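Carbohydrate kinase, FGGY (Rhodospirillum rubrum, PDB 3IFR) probably phosphorylates D-xylulose as a sugar kinase of the FGGY family, whose two domains share the actin-like ATPase fold. Local coordinates at residues V261-G266 with Q402-S407; G299-T304 with L385-H390; V334-D339 with A475-R480; L379-A384 with M417-D422; V423-V428 with P470-A475. All coordinates share one frame; numbering follows the deposited sequence.

Contact 1 (V261-G266 with Q402-S407); sequences VLLKFG and QRFFAS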
# COMPACT_ATOMS: atom_id res chain seq x y z
N VAL A 261 -9.93 -2.52 -10.27
CA VAL A 261 -8.64 -3.04 -9.89
C VAL A 261 -7.52 -2.07 -10.25
O VAL A 261 -7.45 -1.60 -11.38
CB VAL A 261 -8.35 -4.39 -10.60
CG1 VAL A 261 -7.04 -4.95 -10.16
CG2 VAL A 261 -9.49 -5.39 -10.38
N LEU A 262 -6.65 -1.79 -9.30
CA LEU A 262 -5.47 -1.00 -9.57
C LEU A 262 -4.26 -1.92 -9.67
O LEU A 262 -4.07 -2.85 -8.86
CB LEU A 262 -5.25 0.07 -8.48
CG LEU A 262 -3.94 0.84 -8.71
CD1 LEU A 262 -4.08 1.71 -9.96
CD2 LEU A 262 -3.54 1.67 -7.53
N LEU A 263 -3.43 -1.66 -10.66
CA LEU A 263 -2.20 -2.39 -10.80
C LEU A 263 -1.08 -1.39 -10.72
O LEU A 263 -0.95 -0.54 -11.61
CB LEU A 263 -2.16 -3.04 -12.17
CG LEU A 263 -2.69 -4.43 -12.44
CD1 LEU A 263 -3.70 -4.95 -11.40
CD2 LEU A 263 -3.23 -4.35 -13.83
N LYS A 264 -0.25 -1.52 -9.69
CA LYS A 264 0.73 -0.50 -9.33
C LYS A 264 2.09 -1.00 -9.71
O LYS A 264 2.62 -1.91 -9.07
CB LYS A 264 0.68 -0.29 -7.81
CG LYS A 264 1.02 1.10 -7.33
CD LYS A 264 0.39 1.38 -5.95
CE LYS A 264 0.81 2.76 -5.42
NZ LYS A 264 2.27 3.01 -5.65
N PHE A 265 2.66 -0.44 -10.77
CA PHE A 265 4.00 -0.84 -11.20
C PHE A 265 5.10 -0.04 -10.50
O PHE A 265 5.79 0.76 -11.12
CB PHE A 265 4.11 -0.77 -12.72
CG PHE A 265 3.26 -1.77 -13.41
CD1 PHE A 265 3.79 -2.98 -13.80
CD2 PHE A 265 1.91 -1.53 -13.60
CE1 PHE A 265 3.00 -3.91 -14.41
CE2 PHE A 265 1.12 -2.45 -14.19
CZ PHE A 265 1.65 -3.64 -14.59
N GLY A 266 5.22 -0.25 -9.20
CA GLY A 266 6.24 0.38 -8.35
C GLY A 266 7.45 -0.53 -8.19
O GLY A 266 7.54 -1.58 -8.83
N GLN A 402 -12.91 -6.52 -12.69
CA GLN A 402 -13.34 -6.28 -14.06
C GLN A 402 -12.87 -4.99 -14.73
O GLN A 402 -12.73 -4.93 -15.96
CB GLN A 402 -14.86 -6.40 -14.18
CG GLN A 402 -15.63 -5.36 -13.39
CD GLN A 402 -17.13 -5.42 -13.66
OE1 GLN A 402 -17.68 -6.49 -13.98
NE2 GLN A 402 -17.79 -4.28 -13.56
N ARG A 403 -12.68 -3.96 -13.93
CA ARG A 403 -12.27 -2.66 -14.46
C ARG A 403 -10.86 -2.36 -13.93
O ARG A 403 -10.66 -2.26 -12.70
CB ARG A 403 -13.26 -1.65 -13.97
CG ARG A 403 -13.37 -0.36 -14.70
CD ARG A 403 -13.92 0.60 -13.66
NE ARG A 403 -14.31 1.91 -14.11
CZ ARG A 403 -14.47 2.92 -13.27
NH1 ARG A 403 -14.23 2.75 -11.99
NH2 ARG A 403 -14.86 4.11 -13.72
N PHE A 404 -9.90 -2.24 -14.85
CA PHE A 404 -8.47 -2.25 -14.55
C PHE A 404 -7.74 -0.95 -14.83
O PHE A 404 -7.95 -0.30 -15.86
CB PHE A 404 -7.75 -3.35 -15.34
CG PHE A 404 -8.20 -4.72 -14.99
CD1 PHE A 404 -7.53 -5.45 -14.03
CD2 PHE A 404 -9.33 -5.27 -15.59
CE1 PHE A 404 -7.97 -6.71 -13.67
CE2 PHE A 404 -9.78 -6.52 -15.24
CZ PHE A 404 -9.11 -7.25 -14.29
N PHE A 405 -6.86 -0.58 -13.89
CA PHE A 405 -6.13 0.66 -13.97
C PHE A 405 -4.68 0.33 -13.71
O PHE A 405 -4.39 -0.55 -12.90
CB PHE A 405 -6.65 1.67 -12.93
CG PHE A 405 -8.14 1.98 -13.05
CD1 PHE A 405 -8.57 3.17 -13.62
CD2 PHE A 405 -9.10 1.06 -12.64
CE1 PHE A 405 -9.95 3.44 -13.73
CE2 PHE A 405 -10.45 1.34 -12.75
CZ PHE A 405 -10.87 2.52 -13.29
N ALA A 406 -3.76 1.01 -14.38
CA ALA A 406 -2.37 0.90 -13.98
C ALA A 406 -1.82 2.27 -13.63
O ALA A 406 -2.20 3.29 -14.19
CB ALA A 406 -1.54 0.20 -15.03
N SER A 407 -0.93 2.29 -12.65
CA SER A 407 -0.32 3.53 -12.20
C SER A 407 1.14 3.25 -11.88
O SER A 407 1.62 2.11 -12.00
CB SER A 407 -1.00 4.01 -10.93
OG SER A 407 -0.51 3.25 -9.85

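Contact 2 (G299-T304 with L385-H390); sequences GCMAAT and LAFRHH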
# COMPACT_ATOMS: atom_id res chain seq x y z
N GLY A 299 -2.85 -7.12 -2.61
CA GLY A 299 -1.71 -7.99 -2.64
C GLY A 299 -0.52 -7.19 -3.08
O GLY A 299 -0.63 -6.08 -3.56
N CYS A 300 0.64 -7.78 -2.92
CA CYS A 300 1.89 -7.11 -3.13
C CYS A 300 2.77 -8.12 -3.85
O CYS A 300 2.68 -9.30 -3.56
CB CYS A 300 2.49 -6.79 -1.77
SG CYS A 300 4.05 -5.92 -1.89
N MSE A 301 3.57 -7.70 -4.80
CA MSE A 301 4.63 -8.58 -5.23
C MSE A 301 6.00 -7.99 -4.99
O MSE A 301 6.31 -6.87 -5.40
CB MSE A 301 4.50 -8.98 -6.67
CG MSE A 301 3.39 -9.94 -6.94
SE MSE A 301 2.80 -9.38 -8.71
CE MSE A 301 4.68 -8.90 -9.38
N ALA A 302 6.83 -8.79 -4.36
CA ALA A 302 8.10 -8.30 -3.88
C ALA A 302 8.97 -7.73 -5.01
O ALA A 302 9.55 -6.65 -4.86
CB ALA A 302 8.80 -9.38 -3.15
N ALA A 303 9.08 -8.40 -6.14
CA ALA A 303 10.03 -7.91 -7.14
C ALA A 303 9.31 -7.47 -8.39
O ALA A 303 8.83 -8.32 -9.13
CB ALA A 303 11.08 -8.96 -7.47
N THR A 304 9.24 -6.16 -8.62
CA THR A 304 8.55 -5.60 -9.78
C THR A 304 9.43 -4.61 -10.54
O THR A 304 10.18 -5.00 -11.44
CB THR A 304 7.22 -4.96 -9.37
OG1 THR A 304 6.25 -5.98 -9.21
CG2 THR A 304 6.73 -4.02 -10.42
N LEU A 385 2.45 -11.76 -15.92
CA LEU A 385 1.89 -13.05 -15.59
C LEU A 385 1.59 -13.22 -14.11
O LEU A 385 0.58 -13.85 -13.74
CB LEU A 385 2.86 -14.13 -16.01
CG LEU A 385 2.51 -14.99 -17.20
CD1 LEU A 385 1.36 -14.43 -18.03
CD2 LEU A 385 3.80 -15.15 -17.98
N ALA A 386 2.47 -12.70 -13.27
CA ALA A 386 2.25 -12.75 -11.83
C ALA A 386 1.06 -11.87 -11.47
O ALA A 386 0.30 -12.19 -10.55
CB ALA A 386 3.47 -12.30 -11.05
N PHE A 387 0.93 -10.74 -12.16
CA PHE A 387 -0.22 -9.89 -11.97
C PHE A 387 -1.50 -10.64 -12.37
O PHE A 387 -2.50 -10.59 -11.68
CB PHE A 387 -0.08 -8.57 -12.75
CG PHE A 387 0.49 -7.46 -11.94
CD1 PHE A 387 -0.15 -7.04 -10.80
CD2 PHE A 387 1.69 -6.84 -12.31
CE1 PHE A 387 0.36 -6.01 -10.04
CE2 PHE A 387 2.20 -5.80 -11.55
CZ PHE A 387 1.53 -5.39 -10.42
N ARG A 388 -1.44 -11.34 -13.49
CA ARG A 388 -2.58 -12.14 -13.92
C ARG A 388 -3.03 -13.15 -12.84
O ARG A 388 -4.25 -13.29 -12.58
CB ARG A 388 -2.26 -12.87 -15.21
CG ARG A 388 -3.34 -13.88 -15.64
CD ARG A 388 -3.31 -14.15 -17.14
NE ARG A 388 -4.02 -15.37 -17.53
CZ ARG A 388 -4.12 -15.82 -18.79
NH1 ARG A 388 -3.57 -15.15 -19.79
NH2 ARG A 388 -4.77 -16.95 -19.05
N HIS A 389 -2.04 -13.82 -12.24
CA HIS A 389 -2.26 -14.83 -11.22
C HIS A 389 -3.06 -14.27 -10.02
O HIS A 389 -4.12 -14.81 -9.66
CB HIS A 389 -0.93 -15.50 -10.82
CG HIS A 389 -1.08 -16.55 -9.78
ND1 HIS A 389 -0.08 -16.84 -8.86
CD2 HIS A 389 -2.10 -17.39 -9.48
CE1 HIS A 389 -0.48 -17.80 -8.06
NE2 HIS A 389 -1.70 -18.16 -8.42
N HIS A 390 -2.59 -13.17 -9.44
CA HIS A 390 -3.41 -12.41 -8.50
C HIS A 390 -4.87 -12.18 -8.96
O HIS A 390 -5.81 -12.36 -8.18
CB HIS A 390 -2.79 -11.04 -8.22
CG HIS A 390 -1.67 -11.09 -7.25
ND1 HIS A 390 -0.35 -11.26 -7.64
CD2 HIS A 390 -1.65 -11.00 -5.89
CE1 HIS A 390 0.42 -11.25 -6.57
NE2 HIS A 390 -0.34 -11.10 -5.50

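Contact 3 (V334-D339 with A475-R480); sequences VPAGAD and AEVYDR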
# COMPACT_ATOMS: atom_id res chain seq x y z
N VAL A 334 10.61 -8.39 -30.55
CA VAL A 334 10.67 -9.78 -30.16
C VAL A 334 9.24 -10.28 -29.98
O VAL A 334 8.41 -9.59 -29.42
CB VAL A 334 11.46 -9.93 -28.82
CG1 VAL A 334 11.41 -11.35 -28.30
CG2 VAL A 334 12.90 -9.46 -28.97
N PRO A 335 8.96 -11.49 -30.47
CA PRO A 335 7.57 -11.96 -30.42
C PRO A 335 7.11 -12.16 -29.00
O PRO A 335 7.90 -12.49 -28.15
CB PRO A 335 7.63 -13.34 -31.09
CG PRO A 335 8.97 -13.42 -31.73
CD PRO A 335 9.88 -12.46 -31.06
N ALA A 336 5.82 -11.97 -28.77
CA ALA A 336 5.15 -12.38 -27.54
C ALA A 336 5.57 -13.79 -27.15
O ALA A 336 5.53 -14.67 -27.98
CB ALA A 336 3.64 -12.33 -27.76
N GLY A 337 5.94 -14.00 -25.88
CA GLY A 337 6.38 -15.31 -25.42
C GLY A 337 7.89 -15.47 -25.52
O GLY A 337 8.46 -16.43 -25.00
N ALA A 338 8.54 -14.52 -26.19
CA ALA A 338 10.00 -14.49 -26.30
C ALA A 338 10.66 -15.76 -26.79
O ALA A 338 11.76 -16.08 -26.40
CB ALA A 338 10.61 -14.07 -24.99
N ASP A 339 9.99 -16.51 -27.66
CA ASP A 339 10.64 -17.64 -28.33
C ASP A 339 10.96 -18.74 -27.34
O ASP A 339 12.05 -19.31 -27.38
CB ASP A 339 11.92 -17.19 -29.06
CG ASP A 339 11.63 -16.54 -30.42
OD1 ASP A 339 11.13 -17.25 -31.33
OD2 ASP A 339 11.89 -15.34 -30.60
N ALA A 475 -4.16 -13.59 -27.05
CA ALA A 475 -4.67 -14.30 -25.91
C ALA A 475 -4.19 -15.74 -25.86
O ALA A 475 -4.00 -16.28 -24.82
CB ALA A 475 -6.11 -14.25 -25.88
N GLU A 476 -3.99 -16.34 -27.01
CA GLU A 476 -3.64 -17.73 -27.11
C GLU A 476 -2.17 -18.03 -26.77
O GLU A 476 -1.90 -18.96 -26.14
CB GLU A 476 -4.02 -18.24 -28.48
CG GLU A 476 -4.05 -19.69 -28.64
CD GLU A 476 -4.33 -20.10 -30.07
OE1 GLU A 476 -5.46 -20.53 -30.33
OE2 GLU A 476 -3.42 -19.98 -30.93
N VAL A 477 -1.25 -17.21 -27.19
CA VAL A 477 0.11 -17.29 -26.72
C VAL A 477 0.26 -16.93 -25.24
O VAL A 477 0.88 -17.63 -24.52
CB VAL A 477 1.04 -16.50 -27.59
CG1 VAL A 477 0.54 -15.16 -27.80
CG2 VAL A 477 2.32 -16.41 -26.98
N TYR A 478 -0.32 -15.85 -24.77
CA TYR A 478 -0.14 -15.54 -23.36
C TYR A 478 -0.84 -16.54 -22.42
O TYR A 478 -0.35 -16.79 -21.31
CB TYR A 478 -0.46 -14.08 -23.03
CG TYR A 478 0.65 -13.15 -23.45
CD1 TYR A 478 1.95 -13.39 -23.06
CD2 TYR A 478 0.40 -12.04 -24.25
CE1 TYR A 478 2.99 -12.56 -23.45
CE2 TYR A 478 1.43 -11.21 -24.63
CZ TYR A 478 2.72 -11.48 -24.24
OH TYR A 478 3.76 -10.65 -24.60
N ASP A 479 -1.96 -17.12 -22.87
CA ASP A 479 -2.59 -18.20 -22.15
C ASP A 479 -1.65 -19.39 -21.95
O ASP A 479 -1.56 -19.92 -20.82
CB ASP A 479 -3.86 -18.66 -22.87
CG ASP A 479 -5.08 -17.84 -22.49
OD1 ASP A 479 -5.09 -17.23 -21.40
OD2 ASP A 479 -6.05 -17.80 -23.28
N ARG A 480 -1.00 -19.81 -23.03
CA ARG A 480 -0.03 -20.89 -22.97
C ARG A 480 1.18 -20.47 -22.14
O ARG A 480 1.72 -21.28 -21.38
CB ARG A 480 0.46 -21.29 -24.36
CG ARG A 480 -0.55 -22.11 -25.18
CD ARG A 480 0.02 -22.59 -26.55
NE ARG A 480 -0.49 -21.81 -27.70
CZ ARG A 480 0.27 -21.05 -28.48
NH1 ARG A 480 -0.27 -20.37 -29.48
NH2 ARG A 480 1.59 -20.97 -28.26

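Contact 4 (L379-A384 with M417-D422); sequences LLEAVA and MGIMAD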
# COMPACT_ATOMS: atom_id res chain seq x y z
N LEU A 379 11.17 -11.12 -18.81
CA LEU A 379 10.95 -10.56 -17.47
C LEU A 379 9.70 -9.72 -17.47
O LEU A 379 8.90 -9.80 -16.53
CB LEU A 379 12.13 -9.72 -16.96
CG LEU A 379 11.78 -9.15 -15.57
CD1 LEU A 379 11.31 -10.27 -14.64
CD2 LEU A 379 12.88 -8.30 -14.88
N LEU A 380 9.53 -8.90 -18.52
CA LEU A 380 8.35 -8.06 -18.62
C LEU A 380 7.09 -8.93 -18.57
O LEU A 380 6.13 -8.62 -17.85
CB LEU A 380 8.36 -7.26 -19.91
CG LEU A 380 9.35 -6.10 -19.97
CD1 LEU A 380 9.01 -5.12 -21.10
CD2 LEU A 380 9.40 -5.42 -18.65
N GLU A 381 7.12 -10.03 -19.31
CA GLU A 381 5.98 -10.89 -19.45
C GLU A 381 5.74 -11.64 -18.16
O GLU A 381 4.58 -11.79 -17.72
CB GLU A 381 6.21 -11.85 -20.59
CG GLU A 381 6.20 -11.16 -21.95
CD GLU A 381 6.44 -12.10 -23.09
OE1 GLU A 381 6.97 -13.21 -22.82
OE2 GLU A 381 6.09 -11.74 -24.26
N ALA A 382 6.82 -12.11 -17.53
CA ALA A 382 6.69 -12.78 -16.24
C ALA A 382 6.00 -11.86 -15.19
O ALA A 382 5.10 -12.28 -14.47
CB ALA A 382 8.05 -13.33 -15.73
N VAL A 383 6.41 -10.60 -15.11
CA VAL A 383 5.79 -9.74 -14.12
C VAL A 383 4.31 -9.63 -14.41
O VAL A 383 3.50 -9.74 -13.49
CB VAL A 383 6.47 -8.35 -14.03
CG1 VAL A 383 5.56 -7.31 -13.35
CG2 VAL A 383 7.75 -8.49 -13.29
N ALA A 384 3.97 -9.42 -15.68
CA ALA A 384 2.55 -9.38 -16.11
C ALA A 384 1.83 -10.62 -15.66
O ALA A 384 0.73 -10.55 -15.10
CB ALA A 384 2.46 -9.30 -17.62
N MSE A 417 3.08 -2.09 -20.85
CA MSE A 417 1.64 -1.97 -20.70
C MSE A 417 0.88 -2.71 -21.82
O MSE A 417 -0.14 -3.34 -21.57
CB MSE A 417 1.24 -0.51 -20.61
CG MSE A 417 1.83 0.21 -19.43
SE MSE A 417 1.35 -0.58 -17.66
CE MSE A 417 2.84 -1.88 -17.49
N GLY A 418 1.38 -2.65 -23.05
CA GLY A 418 0.83 -3.46 -24.13
C GLY A 418 0.90 -4.91 -23.70
O GLY A 418 -0.07 -5.66 -23.80
N ILE A 419 2.05 -5.30 -23.16
CA ILE A 419 2.20 -6.68 -22.69
C ILE A 419 1.18 -6.98 -21.60
O ILE A 419 0.53 -8.03 -21.62
CB ILE A 419 3.63 -6.95 -22.22
CG1 ILE A 419 4.57 -7.08 -23.44
CG2 ILE A 419 3.71 -8.17 -21.22
CD1 ILE A 419 6.02 -6.93 -23.06
N MSE A 420 1.05 -6.09 -20.63
CA MSE A 420 0.11 -6.32 -19.54
C MSE A 420 -1.31 -6.56 -20.06
O MSE A 420 -1.98 -7.50 -19.63
CB MSE A 420 0.08 -5.13 -18.60
CG MSE A 420 -0.86 -5.32 -17.40
SE MSE A 420 -0.08 -6.59 -16.10
CE MSE A 420 -1.36 -8.11 -16.34
N ALA A 421 -1.77 -5.69 -20.97
CA ALA A 421 -3.11 -5.80 -21.49
C ALA A 421 -3.30 -7.07 -22.29
O ALA A 421 -4.34 -7.74 -22.14
CB ALA A 421 -3.46 -4.59 -22.32
N ASP A 422 -2.32 -7.41 -23.13
CA ASP A 422 -2.42 -8.62 -23.95
C ASP A 422 -2.43 -9.90 -23.10
O ASP A 422 -2.91 -10.97 -23.54
CB ASP A 422 -1.27 -8.74 -24.97
CG ASP A 422 -1.40 -7.76 -26.13
OD1 ASP A 422 -2.52 -7.27 -26.37
OD2 ASP A 422 -0.36 -7.49 -26.78

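Contact 5 (V423-V428 with P470-A475); sequences VLQRPV and PDPAKA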
# COMPACT_ATOMS: atom_id res chain seq x y z
N VAL A 423 -1.90 -9.79 -21.89
CA VAL A 423 -1.82 -10.97 -21.01
C VAL A 423 -3.11 -11.09 -20.20
O VAL A 423 -3.64 -12.18 -19.93
CB VAL A 423 -0.62 -10.85 -20.06
CG1 VAL A 423 -0.89 -11.62 -18.78
CG2 VAL A 423 0.67 -11.28 -20.76
N LEU A 424 -3.59 -9.92 -19.81
CA LEU A 424 -4.75 -9.84 -19.00
C LEU A 424 -5.95 -10.02 -19.93
O LEU A 424 -6.94 -10.61 -19.56
CB LEU A 424 -4.79 -8.46 -18.36
CG LEU A 424 -5.79 -8.30 -17.25
CD1 LEU A 424 -5.27 -9.03 -16.04
CD2 LEU A 424 -5.98 -6.79 -16.98
N GLN A 425 -5.87 -9.46 -21.13
CA GLN A 425 -6.97 -9.63 -22.07
C GLN A 425 -8.16 -8.85 -21.50
O GLN A 425 -9.33 -9.28 -21.55
CB GLN A 425 -7.25 -11.13 -22.19
CG GLN A 425 -7.22 -11.82 -23.58
CD GLN A 425 -6.67 -11.04 -24.76
OE1 GLN A 425 -5.47 -10.87 -24.92
NE2 GLN A 425 -7.56 -10.64 -25.63
N ARG A 426 -7.85 -7.69 -20.93
CA ARG A 426 -8.86 -6.68 -20.63
C ARG A 426 -8.25 -5.32 -20.82
O ARG A 426 -7.05 -5.17 -20.75
CB ARG A 426 -9.40 -6.84 -19.22
CG ARG A 426 -10.61 -7.76 -19.18
CD ARG A 426 -10.58 -8.59 -17.93
NE ARG A 426 -11.68 -9.57 -17.82
CZ ARG A 426 -12.21 -10.24 -18.84
NH1 ARG A 426 -11.78 -10.05 -20.08
NH2 ARG A 426 -13.18 -11.12 -18.61
N PRO A 427 -9.09 -4.31 -21.13
CA PRO A 427 -8.51 -2.98 -21.31
C PRO A 427 -7.84 -2.49 -20.04
O PRO A 427 -8.35 -2.78 -18.95
CB PRO A 427 -9.75 -2.13 -21.65
CG PRO A 427 -10.74 -3.11 -22.25
CD PRO A 427 -10.54 -4.34 -21.39
N VAL A 428 -6.71 -1.79 -20.15
CA VAL A 428 -6.04 -1.30 -18.96
C VAL A 428 -6.00 0.23 -19.01
O VAL A 428 -5.44 0.79 -19.94
CB VAL A 428 -4.59 -1.84 -18.82
CG1 VAL A 428 -3.92 -1.21 -17.64
CG2 VAL A 428 -4.52 -3.39 -18.73
N PRO A 470 -6.34 -4.71 -25.39
CA PRO A 470 -5.54 -5.89 -25.71
C PRO A 470 -5.68 -6.25 -27.20
O PRO A 470 -6.62 -5.86 -27.88
CB PRO A 470 -6.17 -6.98 -24.85
CG PRO A 470 -7.03 -6.22 -23.80
CD PRO A 470 -7.46 -4.99 -24.49
N ASP A 471 -4.74 -7.01 -27.71
CA ASP A 471 -4.95 -7.63 -28.99
C ASP A 471 -5.40 -9.08 -28.78
O ASP A 471 -4.65 -9.91 -28.26
CB ASP A 471 -3.67 -7.56 -29.81
CG ASP A 471 -3.71 -8.46 -31.00
OD1 ASP A 471 -4.67 -9.28 -31.14
OD2 ASP A 471 -2.76 -8.34 -31.81
N PRO A 472 -6.65 -9.38 -29.18
CA PRO A 472 -7.25 -10.66 -28.83
C PRO A 472 -6.50 -11.80 -29.46
O PRO A 472 -6.61 -12.90 -28.97
CB PRO A 472 -8.66 -10.54 -29.42
CG PRO A 472 -8.92 -9.07 -29.40
CD PRO A 472 -7.61 -8.54 -29.92
N ALA A 473 -5.73 -11.56 -30.51
CA ALA A 473 -4.96 -12.59 -31.16
C ALA A 473 -3.78 -13.07 -30.34
O ALA A 473 -3.24 -14.10 -30.62
CB ALA A 473 -4.50 -12.13 -32.49
N LYS A 474 -3.42 -12.31 -29.32
CA LYS A 474 -2.38 -12.60 -28.36
C LYS A 474 -2.87 -13.41 -27.19
O LYS A 474 -2.11 -13.86 -26.41
CB LYS A 474 -1.86 -11.30 -27.82
CG LYS A 474 -0.51 -10.92 -28.19
CD LYS A 474 -0.26 -11.01 -29.62
CE LYS A 474 0.88 -10.16 -29.94
NZ LYS A 474 1.48 -10.57 -31.16
N ALA A 475 -4.16 -13.59 -27.05
CA ALA A 475 -4.67 -14.30 -25.91
C ALA A 475 -4.19 -15.74 -25.86
O ALA A 475 -4.00 -16.28 -24.82
CB ALA A 475 -6.11 -14.25 -25.88

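Contact 1 (V261-G266 with Q402-S407)
Val261 has CG1 anti to its backbone N (chi1 -178°), while Phe404 has its ring anti to the carbonyl carbon (chi1 -64°); the two side chains thereby lie side by side and point the same way, Val261 CB 3.7 Å from Phe404 CD1. They belong to neighbouring parallel strands, 261-265 and 403-407, in the middle of the six-stranded mixed sheet of the C-terminal domain, consistent with the actin-like ATPase fold of FGGY kinases. Five backbone hydrogen bonds join the strands, from Val261 N to Arg403 O at 2.6 Å through to Phe265 N to Ser407 O at 3.0 Å. Val261 and Leu263 each give both N and O to the neighbouring strand. Val261, Leu263, Phe404 and Ala406 share one face of the sheet. There CG1 and CG2 of Val261 reach CD1 and CE1 of the Phe404 ring, which meets the valine obliquely. An alanine at Val261 would remove both methyls and would probably leave that side of the Phe404 ring poorly packed and freer to turn. Helix 414-424 lies over this face and touches Phe265, Phe404 and Ala406. The other face bears Leu262, Lys264, Phe405 and Ser407. Lys264 sends its amine to a salt bridge with Asp408, and the guanidinium of Arg403, paired with Asp260, has Phe405 CZ over the rim of one face. Farther along, Phe265 turns its ring edge to Ala406, CE2 standing 3.8 Å from CB.

Contact 2 (G299-T304 with L385-H390)
One face of the Phe387 ring carries the selenium of Met301, a selenomethionine, almost exactly over its centre: SE stands 4.2 Å from the centroid and 7° off the ring normal. This Met-aromatic contact joins the edge strand of the C-terminal domain's sheet, 298-301, to helix 372-397, which packs on that sheet as in an actin-like alpha/beta domain. The His390 imidazole meets Met301 obliquely instead, with CE1 close to CG at 3.3 Å. At its edge, nearly in the ring plane, the imidazole has Ala386 O, to which His390 ND1 gives a hydrogen bond of 3.1 Å. That oxygen also accepts from His390 N, the two donors arriving from opposite faces of the carbonyl plane, so the imidazole is tied back to its own helix. With an alanine in place of His390, the Met301 chain would probably lose the wall beside CG and be freer to swing, and Ala386 O would lose its second donor. Bends at chi2 (146°) and chi3 (36°) fold the end of Met301 toward the helix. Gly299, whose missing side chain would run into His390 CD2, lets the ring come close to the strand. Beyond the selenium sits Ala386, with CB 3.8 Å from SE.

Contact 3 (V334-D339 with A475-R480)
Ala336 points its methyl at helix 475-496, where two side chains receive it: Tyr478 and Val477. The phenol end of Tyr478 makes the closest approach. Ala336 CB lies 3.6 Å from Tyr478 OH and 3.7 Å from CZ, meeting the ring obliquely. Tyr478 has CG anti to its carbonyl carbon (chi1 -77°), which carries the ring out alongside the helix and brings its hydroxyl end to the loop. Val477 faces the loop directly with both methyls. CG1, lodged between the backbone N and the carbonyl carbon (chi1 50°), approaches Ala336 CB at 4.2 Å, while CG2 lies 3.8 Å from Ala336 O. The methyl of Ala336 therefore sits where the branched end of the valine and the hydroxyl end of the phenol come together, and the contact across the two segments is apolar in character.

The polar end of Tyr478 is satisfied by helix 372-397: its OH is hydrogen-bonded to Glu381 OE2 and Arg377 NH2. Glu381 OE2 also accepts from Gly337 N, so one carboxylate oxygen grips both the loop and the tyrosine and probably fixes the phenol's position. Gly337 has a positive phi of 93°; a CB there would press against the preceding carbonyl oxygen and crowd Val477 CG2. The loop residues form a type II beta turn from Pro335 to Ala338, closed by Ala338 N to Pro335 O, with glycine at its third position; the turn docks on the first turns of the C-terminal helix.

Contact 4 (L379-A384 with M417-D422)
Ile419 is the bump of this helix pair, and Leu380, Glu381 and Ala384 of helix 372-397 form the hollow that takes it. Its two branches part: CD1 goes to Leu380, lying 3.9 Å from CB, while CG2 enters between Glu381 CG and Ala384 CB, each 4.0 Å away. The isoleucine crosses both the leucine and the glutamate side chains at about a right angle. Ala384, with only a methyl, lets the helices come close, its CA 5.2 Å from that of Met420. Met420, a selenomethionine, lies along Ala384. With CG anti to the backbone N (chi1 -179°) and a bend at chi2 of 74°, its chain folds back over Ala384, so that SE rests 3.8 Å from Ala384 CA and CE reaches 3.4 Å from Ala384 O. The segment axes cross at -44° with a closest approach of 9.2 Å. The aliphatic part of Glu381 does the packing, while its carboxylate forms a salt bridge with Arg377. Around the pair, helix 305-315 packs against Leu379 and Leu380, helix 475-496 brings Tyr478 against Ile419, and strand 261-265 sets Phe265 against Met420 on the sheet side.

Contact 5 (V423-V428 with P470-A475)
Gln425 and Pro470 meet where helix 414-424 ends and the chain turns toward strand 428-432, beside the loop that leaves strand 463-468 for helix 475-496. Both are connections at one end of the alpha/beta sheet of the C-terminal domain, and the contact lies at the protein surface. Gln425 is the first residue to leave the helix, with a positive phi. Its side chain is doubled back rather than extended: chi2, at 11°, nearly eclipses the chain. This bend lays the aliphatic part against Ala475, with Ala475 CB 3.5 Å from Gln425 CG and 3.4 Å from CD. The amide end reaches over Pro472 and Asp471, but its orientation in the model is uncertain.

Pro470 directs its pyrrolidine ring, puckered C-gamma exo, at the backbone that follows the helix. Its CG lies 3.2 Å from Arg426 O and 3.7 Å from Gln425 C, and CD comes to 3.8 Å from Pro427 N. CG and CD of Pro470 are thus set against the peptide between Arg426 and Pro427, with the second proline alongside. Arg426 curls back along its own segment, and its NH1 donates to Gln425 O at 3.0 Å, the oxygen lying somewhat out of the guanidinium plane. On the other segment Asp471, whose backbone N is hydrogen-bonded to Asp422 OD1, lies just before helix 475-496. Its CG stands opposite the backbone N (chi1 166°), and OD1 closes an Asx turn by accepting from Ala473 N at 2.6 Å, 31° out of the carboxylate plane.

In the fold
From the N terminus, strand 261-265 opens the long loop that contact 1 closes at 402-407, joining central strands of the sheet. Within that loop contact 2 is complete, bringing edge strand 299-301 to helix 372-397. The loop opened at 334-339 crosses contacts 1 and 2 and ends only at 475-480; it encloses contact 4, which pairs helices 372-397 and 414-424, and contact 5, which follows in series at 423-428 and 470-475. Contact 4 also crosses contacts 1 and 2. Phe265 links the sheet to both helices, Glu381 connects contacts 3 and 4, and the salt bridge from Arg388 to Asp479 connects contact 2 to the C-terminal helix.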